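Local coordinates for putative phage capsid protein (Corynebacterium diphtheriae NCTC 13129, PDB 2R9I) that is of unknown function but is probably a phage-capsid-type protein, represented here by its helical N-terminal domain, at residues A11-L16 against S48-T53. Residues are numbered along the deposited sequence; the frame is centred on the assembly and turned at random.
Sequences AHRENL and SEIEST
Arg13 reaches across from helix 6-26, passes obliquely over Thr53 of helix 33-71 and then crosses Ile50, and it is worth following from root to tip. Its CB sits 3.7 Å from Thr53 CG2, and Arg13 CG stays beside the same Thr53 methyl at 3.9 Å. The chain then bends at chi2 (-96°), so that the Arg13 side chain crosses Ile50 at about a right angle. There Ile50 CG2 lies over one face of the guanidinium, offset toward the rim, 3.6 Å from Arg13 NE. The charge itself is answered one residue beyond Thr53, where NE forms a salt bridge with Asp54 of the same long helix.

One turn further along helix 6-26, Leu16 meets Ile50 through its root: Leu16 CB is 3.5 Å from Ile50 CG1. Ile50 CD1 runs on past the Leu16 backbone, and its side chain also touches Met17 and Ala20. On the other flank, His12 brings the CD2 edge of its ring to 3.7 Å from Thr53 OG1, which lies near the ring plane. That hydroxyl is already committed as a donor, Thr53 OG1 to Glu49 O at 3.0 Å. Thr53 N reaches the same carbonyl oxygen from the opposite face of its plane. With chi1 at -66°, Thr53 turns its hydroxyl back onto its own helix and leaves CG2, anti to the backbone N, to face Arg13.

Here the two segments run nearly antiparallel, at 159°, within the arms of an elongated helical hairpin in the DIP0205-like N-terminal domain. Between them the pairing rests on van der Waals packing: the Thr53 hydroxyl is spent within its own helix, and Arg13 NE pairs with Asp54, an ionic link between the arms.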
loop_
_atom_site.group_PDB
_atom_site.type_symbol
_atom_site.label_atom_id
_atom_site.label_comp_id
_atom_site.label_asym_id
_atom_site.label_seq_id
_atom_site.Cartn_x
_atom_site.Cartn_y
_atom_site.Cartn_z
ATOM N N ALA A 11 9.340 1.706 -0.383
ATOM C CA ALA A 11 9.238 3.159 -0.498
ATOM C C ALA A 11 7.868 3.552 -1.075
ATOM O O ALA A 11 7.214 4.505 -0.599
ATOM C CB ALA A 11 10.365 3.733 -1.346
ATOM N N HIS A 12 7.451 2.800 -2.095
ATOM C CA HIS A 12 6.187 3.023 -2.784
ATOM C C HIS A 12 5.021 2.880 -1.823
ATOM O O HIS A 12 4.131 3.746 -1.784
ATOM C CB HIS A 12 6.042 2.038 -3.941
ATOM C CG HIS A 12 4.790 2.221 -4.731
ATOM N ND1 HIS A 12 4.562 3.327 -5.524
ATOM C CD2 HIS A 12 3.687 1.445 -4.842
ATOM C CE1 HIS A 12 3.381 3.213 -6.108
ATOM N NE2 HIS A 12 2.827 2.081 -5.708
ATOM N N ARG A 13 5.028 1.797 -1.049
ATOM C CA ARG A 13 3.994 1.580 -0.029
ATOM C C ARG A 13 3.917 2.754 0.943
ATOM O O ARG A 13 2.847 3.261 1.241
ATOM C CB ARG A 13 4.272 0.299 0.762
ATOM C CG ARG A 13 3.048 -0.264 1.458
ATOM C CD ARG A 13 2.967 0.173 2.911
ATOM N NE ARG A 13 1.882 -0.547 3.556
ATOM C CZ ARG A 13 1.310 -0.205 4.705
ATOM N NH1 ARG A 13 0.313 -0.956 5.160
ATOM N NH2 ARG A 13 1.713 0.871 5.405
ATOM N N GLU A 14 5.065 3.182 1.434
ATOM C CA GLU A 14 5.096 4.244 2.387
ATOM C C GLU A 14 4.621 5.571 1.773
ATOM O O GLU A 14 3.925 6.337 2.448
ATOM C CB GLU A 14 6.488 4.344 2.946
ATOM C CG GLU A 14 6.702 5.533 3.825
ATOM C CD GLU A 14 8.109 5.515 4.389
ATOM O OE1 GLU A 14 8.894 4.588 4.016
ATOM O OE2 GLU A 14 8.433 6.419 5.207
ATOM N N ASN A 15 4.964 5.834 0.507
ATOM C CA ASN A 15 4.402 7.002 -0.238
ATOM C C ASN A 15 2.882 6.988 -0.385
ATOM O O ASN A 15 2.219 8.002 -0.234
ATOM C CB ASN A 15 5.050 7.154 -1.618
ATOM C CG ASN A 15 6.517 7.527 -1.530
ATOM O OD1 ASN A 15 6.913 8.263 -0.641
ATOM N ND2 ASN A 15 7.322 7.034 -2.448
ATOM N N LEU A 16 2.337 5.822 -0.597
ATOM C CA LEU A 16 0.930 5.681 -0.686
ATOM C C LEU A 16 0.286 5.931 0.642
ATOM O O LEU A 16 -0.772 6.469 0.710
ATOM C CB LEU A 16 0.606 4.285 -1.161
ATOM C CG LEU A 16 0.291 4.087 -2.629
ATOM C CD1 LEU A 16 0.804 5.199 -3.447
ATOM C CD2 LEU A 16 0.852 2.817 -3.086
ATOM N N SER A 48 -6.917 1.194 -1.286
ATOM C CA SER A 48 -7.001 -0.026 -2.077
ATOM C C SER A 48 -5.652 -0.372 -2.728
ATOM O O SER A 48 -5.293 -1.540 -2.878
ATOM C CB SER A 48 -8.065 0.143 -3.145
ATOM O OG SER A 48 -8.340 -1.102 -3.714
ATOM N N GLU A 49 -4.902 0.656 -3.098
ATOM C CA GLU A 49 -3.584 0.449 -3.700
ATOM C C GLU A 49 -2.512 0.068 -2.681
ATOM O O GLU A 49 -1.629 -0.740 -3.010
ATOM C CB GLU A 49 -3.129 1.681 -4.500
ATOM C CG GLU A 49 -3.869 1.898 -5.795
ATOM C CD GLU A 49 -3.870 0.694 -6.742
ATOM O OE1 GLU A 49 -3.017 -0.238 -6.601
ATOM O OE2 GLU A 49 -4.745 0.685 -7.650
ATOM N N ILE A 50 -2.575 0.660 -1.482
ATOM C CA ILE A 50 -1.747 0.250 -0.355
ATOM C C ILE A 50 -1.922 -1.247 -0.089
ATOM O O ILE A 50 -0.928 -1.972 -0.031
ATOM C CB ILE A 50 -2.049 1.035 0.946
ATOM C CG1 ILE A 50 -1.647 2.501 0.812
ATOM C CG2 ILE A 50 -1.304 0.433 2.120
ATOM C CD1 ILE A 50 -2.464 3.455 1.677
ATOM N N GLU A 51 -3.167 -1.716 0.029
ATOM C CA GLU A 51 -3.421 -3.133 0.325
ATOM C C GLU A 51 -2.801 -4.030 -0.712
ATOM O O GLU A 51 -2.157 -5.046 -0.406
ATOM C CB GLU A 51 -4.907 -3.417 0.391
ATOM C CG GLU A 51 -5.548 -2.954 1.664
ATOM C CD GLU A 51 -7.055 -3.136 1.645
ATOM O OE1 GLU A 51 -7.605 -3.537 0.591
ATOM O OE2 GLU A 51 -7.702 -2.882 2.689
ATOM N N SER A 52 -2.991 -3.631 -1.955
ATOM C CA SER A 52 -2.488 -4.368 -3.084
ATOM C C SER A 52 -0.928 -4.366 -3.185
ATOM O O SER A 52 -0.309 -5.327 -3.659
ATOM C CB SER A 52 -3.180 -3.793 -4.303
ATOM O OG SER A 52 -2.394 -3.997 -5.435
ATOM N N THR A 53 -0.291 -3.296 -2.711
ATOM C CA THR A 53 1.173 -3.216 -2.652
ATOM C C THR A 53 1.674 -4.060 -1.507
ATOM O O THR A 53 2.746 -4.674 -1.594
ATOM C CB THR A 53 1.628 -1.754 -2.471
ATOM O OG1 THR A 53 1.270 -1.030 -3.648
ATOM C CG2 THR A 53 3.147 -1.627 -2.235
#